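Local coordinates for protein putative peptidyl-arginine deiminase (Chlorobium tepidum, PDB 1XKN) that probably hydrolyses the guanidinium group of agmatine or peptidyl-arginine, as a deiminase of the guanidine-modifying superfamily, at residues P100-R105 and K142-P147; A61-A66 and I83-I88. All coordinates share one frame; numbering follows the deposited sequence.

Contact 1 of 2, residues P100-R105 and K142-P147; sequences PNYVIR and KAQGLP
Tyr102 reaches from its strand to the end of a helix and gives its hydroxyl proton to the side chain of Gln144. The bond is short, with Tyr102 OH 2.5 Å from Gln144 OE1. The C=O...donor angle at OE1 is 125°, and the hydroxyl is tilted 32° from the carbonyl plane. The two side chains cross at about a right angle. Because OH lies in the ring plane, OE1 sits at the ring edge, and the amide is turned 56° from the ring. The other half of this amide is held as well: Gln144 NE2 bonds to Glu344, which fixes the rotation of the group.

Leu146 comes to the same ring edge, with its CD1 methyl 3.7 Å from Tyr102 CE1. Gly145, between Gln144 and Leu146, has positive phi and closes the helix in a Schellman motif. The chain then runs on to strand 110-119, where the backbone of Pro147 bonds to Ile115. At the far end of the contact Arg105 NH2 packs on Pro147 CB at 3.9 Å. A bend at chi3 turns the guanidinium of an otherwise extended side chain. Its polar partner is Asp112, in a salt bridge.

The contact lies near the protein surface. Strand 110-119 runs antiparallel to 101-107 and parallel to strand 148-152, which follows Pro147. Helix 131-144 thus leads into an edge strand of this mixed sheet, and strand 342-345 touches Tyr102 through Glu344 and Pro345.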
loop_
_atom_site.group_PDB
_atom_site.type_symbol
_atom_site.label_atom_id
_atom_site.label_comp_id
_atom_site.label_asym_id
_atom_site.label_seq_id
_atom_site.Cartn_x
_atom_site.Cartn_y
_atom_site.Cartn_z
ATOM N N PRO A 100 -2.335 -1.130 -9.873
ATOM C CA PRO A 100 -1.969 0.013 -10.714
ATOM C C PRO A 100 -1.222 1.161 -10.041
ATOM O O PRO A 100 -1.776 1.886 -9.215
ATOM C CB PRO A 100 -3.313 0.454 -11.290
ATOM C CG PRO A 100 -4.242 0.207 -10.158
ATOM C CD PRO A 100 -3.793 -1.157 -9.642
ATOM N N ASN A 101 0.042 1.314 -10.420
ATOM C CA ASN A 101 0.903 2.367 -9.901
ATOM C C ASN A 101 0.729 3.581 -10.816
ATOM O O ASN A 101 1.488 3.781 -11.764
ATOM C CB ASN A 101 2.361 1.882 -9.913
ATOM C CG ASN A 101 3.333 2.880 -9.297
ATOM O OD1 ASN A 101 4.545 2.689 -9.368
ATOM N ND2 ASN A 101 2.809 3.943 -8.691
ATOM N N TYR A 102 -0.297 4.371 -10.531
ATOM C CA TYR A 102 -0.599 5.569 -11.303
ATOM C C TYR A 102 0.471 6.633 -11.121
ATOM O O TYR A 102 0.938 6.865 -10.009
ATOM C CB TYR A 102 -1.923 6.168 -10.840
ATOM C CG TYR A 102 -3.132 5.320 -11.118
ATOM C CD1 TYR A 102 -3.760 5.359 -12.363
ATOM C CD2 TYR A 102 -3.673 4.503 -10.126
ATOM C CE1 TYR A 102 -4.904 4.610 -12.609
ATOM C CE2 TYR A 102 -4.812 3.752 -10.364
ATOM C CZ TYR A 102 -5.424 3.814 -11.602
ATOM O OH TYR A 102 -6.575 3.105 -11.830
ATOM N N VAL A 103 0.843 7.281 -12.219
ATOM C CA VAL A 103 1.817 8.365 -12.196
ATOM C C VAL A 103 1.361 9.380 -13.236
ATOM O O VAL A 103 0.599 9.041 -14.144
ATOM C CB VAL A 103 3.250 7.905 -12.577
ATOM C CG1 VAL A 103 3.819 6.995 -11.500
ATOM C CG2 VAL A 103 3.237 7.207 -13.930
ATOM N N ILE A 104 1.810 10.621 -13.095
ATOM C CA ILE A 104 1.458 11.669 -14.044
ATOM C C ILE A 104 2.643 11.816 -14.986
ATOM O O ILE A 104 3.776 12.026 -14.542
ATOM C CB ILE A 104 1.213 13.032 -13.347
ATOM C CG1 ILE A 104 0.148 12.886 -12.258
ATOM C CG2 ILE A 104 0.791 14.075 -14.380
ATOM C CD1 ILE A 104 -1.152 12.271 -12.739
ATOM N N ARG A 105 2.384 11.694 -16.283
ATOM C CA ARG A 105 3.433 11.810 -17.287
ATOM C C ARG A 105 3.454 13.197 -17.908
ATOM O O ARG A 105 2.411 13.742 -18.269
ATOM C CB ARG A 105 3.226 10.767 -18.391
ATOM C CG ARG A 105 4.219 10.880 -19.542
ATOM C CD ARG A 105 4.050 9.757 -20.561
ATOM N NE ARG A 105 2.745 9.768 -21.217
ATOM C CZ ARG A 105 2.362 8.870 -22.121
ATOM N NH1 ARG A 105 3.186 7.892 -22.475
ATOM N NH2 ARG A 105 1.155 8.944 -22.669
ATOM N N LYS A 142 -6.630 -0.799 -19.448
ATOM C CA LYS A 142 -7.567 -1.068 -20.529
ATOM C C LYS A 142 -8.964 -0.598 -20.132
ATOM O O LYS A 142 -9.638 0.103 -20.892
ATOM C CB LYS A 142 -7.592 -2.566 -20.838
ATOM C CG LYS A 142 -8.682 -2.984 -21.808
ATOM C CD LYS A 142 -8.643 -4.478 -22.048
ATOM C CE LYS A 142 -9.779 -4.914 -22.956
ATOM N NZ LYS A 142 -9.780 -6.387 -23.160
ATOM N N ALA A 143 -9.390 -0.975 -18.931
ATOM C CA ALA A 143 -10.714 -0.599 -18.444
ATOM C C ALA A 143 -10.919 0.910 -18.363
ATOM O O ALA A 143 -12.009 1.403 -18.642
ATOM C CB ALA A 143 -10.960 -1.226 -17.077
ATOM N N GLN A 144 -9.876 1.641 -17.982
ATOM C CA GLN A 144 -9.981 3.086 -17.846
ATOM C C GLN A 144 -9.485 3.859 -19.061
ATOM O O GLN A 144 -9.522 5.091 -19.079
ATOM C CB GLN A 144 -9.225 3.549 -16.600
ATOM C CG GLN A 144 -9.682 2.865 -15.324
ATOM C CD GLN A 144 -9.058 3.476 -14.086
ATOM O OE1 GLN A 144 -7.835 3.549 -13.968
ATOM N NE2 GLN A 144 -9.898 3.915 -13.154
ATOM N N GLY A 145 -9.027 3.134 -20.076
ATOM C CA GLY A 145 -8.531 3.778 -21.280
ATOM C C GLY A 145 -7.297 4.627 -21.041
ATOM O O GLY A 145 -7.141 5.693 -21.641
ATOM N N LEU A 146 -6.410 4.161 -20.168
ATOM C CA LEU A 146 -5.193 4.905 -19.865
ATOM C C LEU A 146 -3.961 4.255 -20.476
ATOM O O LEU A 146 -3.905 3.036 -20.639
ATOM C CB LEU A 146 -4.990 4.996 -18.347
ATOM C CG LEU A 146 -6.059 5.718 -17.524
ATOM C CD1 LEU A 146 -5.758 5.537 -16.041
ATOM C CD2 LEU A 146 -6.087 7.191 -17.892
ATOM N N PRO A 147 -2.965 5.067 -20.853
ATOM C CA PRO A 147 -1.744 4.509 -21.434
ATOM C C PRO A 147 -0.976 3.776 -20.337
ATOM O O PRO A 147 -1.088 4.124 -19.157
ATOM C CB PRO A 147 -0.991 5.748 -21.912
ATOM C CG PRO A 147 -2.086 6.702 -22.243
ATOM C CD PRO A 147 -3.032 6.522 -21.078
#

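Contact 2 of 2, residues A61-A66 and I83-I88; sequences AMEAQA and IVFHRI
Glu63 lays its aliphatic stem over one face of the Phe85 ring. Its CG is 3.6 Å from the ring centroid and 20° off the ring normal, a CH-pi contact. The methylene sits toward the rim of the ring, and its nearest atom there is Phe85 CG, 3.4 Å from Glu63 CG. The carboxylate lies over the attachment end of the ring, above the CB-CG bond, its plane 4° from the ring's. Glu63 OE1 comes to 3.7 Å from Phe85 CB. The chain is extended, with CG anti to the backbone N (chi1 -175°), which lays the carboxylate over the attachment end.

Ala66, one turn further along the helix, meets the other end of the ring. Its CB methyl is 3.6 Å from Phe85 CE2 and 3.9 Å from Phe85 CZ. Phe85 is thus touched by two residues from the same side of the helix.

The helix and strand belong to a beta-alpha-beta unit: strand 52-57, helix 60-73, strand 83-87. Strand 83-87 pairs in parallel with 52-57 and is the outermost strand on that side of the sheet.

Beyond the first shell, Arg67 forms a salt bridge with Glu63 OE2 and also touches Phe85. Leu70 adds a further apolar contact to the ring. Arg87 NH2 binds Asp60 in a second salt bridge, tying the strand to the start of the helix.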
loop_
_atom_site.group_PDB
_atom_site.type_symbol
_atom_site.label_atom_id
_atom_site.label_comp_id
_atom_site.label_asym_id
_atom_site.label_seq_id
_atom_site.Cartn_x
_atom_site.Cartn_y
_atom_site.Cartn_z
ATOM N N ALA A 61 -20.426 -14.374 -10.211
ATOM C CA ALA A 61 -20.725 -15.005 -8.932
ATOM C C ALA A 61 -19.995 -14.294 -7.799
ATOM O O ALA A 61 -20.567 -14.050 -6.734
ATOM C CB ALA A 61 -20.333 -16.482 -8.964
HETATM N N MSE A 62 -18.731 -13.954 -8.028
HETATM C CA MSE A 62 -17.945 -13.269 -7.008
HETATM C C MSE A 62 -18.525 -11.891 -6.714
HETATM O O MSE A 62 -18.603 -11.482 -5.555
HETATM C CB MSE A 62 -16.486 -13.141 -7.454
HETATM C CG MSE A 62 -15.553 -12.639 -6.356
HETATM SE SE MSE A 62 -13.692 -12.853 -6.835
HETATM C CE MSE A 62 -13.631 -14.779 -6.936
ATOM N N GLU A 63 -18.934 -11.179 -7.760
ATOM C CA GLU A 63 -19.512 -9.852 -7.583
ATOM C C GLU A 63 -20.747 -9.935 -6.693
ATOM O O GLU A 63 -20.940 -9.102 -5.810
ATOM C CB GLU A 63 -19.904 -9.237 -8.928
ATOM C CG GLU A 63 -20.398 -7.800 -8.809
ATOM C CD GLU A 63 -20.847 -7.210 -10.131
ATOM O OE1 GLU A 63 -20.224 -7.524 -11.167
ATOM O OE2 GLU A 63 -21.814 -6.415 -10.132
ATOM N N ALA A 64 -21.581 -10.943 -6.933
ATOM C CA ALA A 64 -22.798 -11.128 -6.152
ATOM C C ALA A 64 -22.472 -11.361 -4.681
ATOM O O ALA A 64 -23.118 -10.797 -3.798
ATOM C CB ALA A 64 -23.603 -12.294 -6.703
ATOM N N GLN A 65 -21.468 -12.193 -4.419
ATOM C CA GLN A 65 -21.063 -12.480 -3.046
ATOM C C GLN A 65 -20.616 -11.197 -2.366
ATOM O O GLN A 65 -20.964 -10.938 -1.215
ATOM C CB GLN A 65 -19.908 -13.482 -3.019
ATOM C CG GLN A 65 -20.237 -14.838 -3.607
ATOM C CD GLN A 65 -19.051 -15.783 -3.564
ATOM O OE1 GLN A 65 -17.984 -15.481 -4.103
ATOM N NE2 GLN A 65 -19.231 -16.933 -2.924
ATOM N N ALA A 66 -19.842 -10.391 -3.084
ATOM C CA ALA A 66 -19.353 -9.138 -2.531
ATOM C C ALA A 66 -20.517 -8.200 -2.247
ATOM O O ALA A 66 -20.584 -7.591 -1.178
ATOM C CB ALA A 66 -18.376 -8.481 -3.497
ATOM N N ILE A 83 -19.370 1.944 -5.520
ATOM C CA ILE A 83 -18.610 0.707 -5.624
ATOM C C ILE A 83 -18.807 0.097 -7.007
ATOM O O ILE A 83 -19.886 -0.396 -7.343
ATOM C CB ILE A 83 -19.021 -0.285 -4.518
ATOM C CG1 ILE A 83 -18.736 0.344 -3.150
ATOM C CG2 ILE A 83 -18.261 -1.597 -4.680
ATOM C CD1 ILE A 83 -19.091 -0.517 -1.964
ATOM N N VAL A 84 -17.750 0.163 -7.808
ATOM C CA VAL A 84 -17.765 -0.340 -9.176
ATOM C C VAL A 84 -16.936 -1.614 -9.324
ATOM O O VAL A 84 -15.754 -1.645 -8.965
ATOM C CB VAL A 84 -17.202 0.720 -10.152
ATOM C CG1 VAL A 84 -17.316 0.230 -11.581
ATOM C CG2 VAL A 84 -17.944 2.038 -9.970
ATOM N N PHE A 85 -17.555 -2.660 -9.866
ATOM C CA PHE A 85 -16.870 -3.936 -10.067
ATOM C C PHE A 85 -16.293 -4.077 -11.464
ATOM O O PHE A 85 -16.879 -3.619 -12.444
ATOM C CB PHE A 85 -17.825 -5.104 -9.798
ATOM C CG PHE A 85 -18.259 -5.207 -8.369
ATOM C CD1 PHE A 85 -19.305 -4.429 -7.890
ATOM C CD2 PHE A 85 -17.575 -6.033 -7.483
ATOM C CE1 PHE A 85 -19.663 -4.471 -6.545
ATOM C CE2 PHE A 85 -17.925 -6.082 -6.138
ATOM C CZ PHE A 85 -18.969 -5.297 -5.667
ATOM N N HIS A 86 -15.133 -4.718 -11.543
ATOM C CA HIS A 86 -14.469 -4.944 -12.815
ATOM C C HIS A 86 -14.103 -6.407 -12.929
ATOM O O HIS A 86 -13.559 -6.989 -11.989
ATOM C CB HIS A 86 -13.196 -4.102 -12.922
ATOM C CG HIS A 86 -13.437 -2.633 -12.801
ATOM N ND1 HIS A 86 -13.637 -2.009 -11.588
ATOM C CD2 HIS A 86 -13.558 -1.671 -13.744
ATOM C CE1 HIS A 86 -13.872 -0.726 -11.792
ATOM N NE2 HIS A 86 -13.830 -0.494 -13.091
ATOM N N ARG A 87 -14.419 -7.005 -14.073
ATOM C CA ARG A 87 -14.086 -8.399 -14.297
ATOM C C ARG A 87 -12.623 -8.416 -14.705
ATOM O O ARG A 87 -12.290 -8.291 -15.885
ATOM C CB ARG A 87 -14.953 -8.999 -15.409
ATOM C CG ARG A 87 -14.666 -10.473 -15.652
ATOM C CD ARG A 87 -15.512 -11.058 -16.777
ATOM N NE ARG A 87 -16.904 -11.260 -16.384
ATOM C CZ ARG A 87 -17.790 -11.937 -17.111
ATOM N NH1 ARG A 87 -17.427 -12.477 -18.267
ATOM N NH2 ARG A 87 -19.034 -12.081 -16.679
ATOM N N ILE A 88 -11.754 -8.529 -13.707
ATOM C CA ILE A 88 -10.314 -8.557 -13.909
ATOM C C ILE A 88 -9.756 -9.676 -13.036
ATOM O O ILE A 88 -9.812 -9.606 -11.806
ATOM C CB ILE A 88 -9.672 -7.206 -13.508
ATOM C CG1 ILE A 88 -10.156 -6.098 -14.450
ATOM C CG2 ILE A 88 -8.152 -7.314 -13.558
ATOM C CD1 ILE A 88 -9.489 -4.749 -14.218
#

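The two contacts follow one another along the chain, contact 2 closing before contact 1 opens. Their centres are about 21 Å apart. They meet at one point, where Ala143 CB of contact 1 packs 4.2 Å from His86 CD2 of contact 2. Helix 131-144 also reaches 83-88 through Arg139 and Val140, which touch Ile88. This helix therefore bridges the two four-stranded mixed sheets that hold strands 101-107 and 83-87. A sodium ion bound by Asn117, Trp118 and Asn134 lies about 13 Å from the Tyr102 side chain. Asn101, next to Tyr102 in the strand, hydrogen-bonds Trp118, one of the residues at the sodium site, and Asn134 lies on helix 131-144.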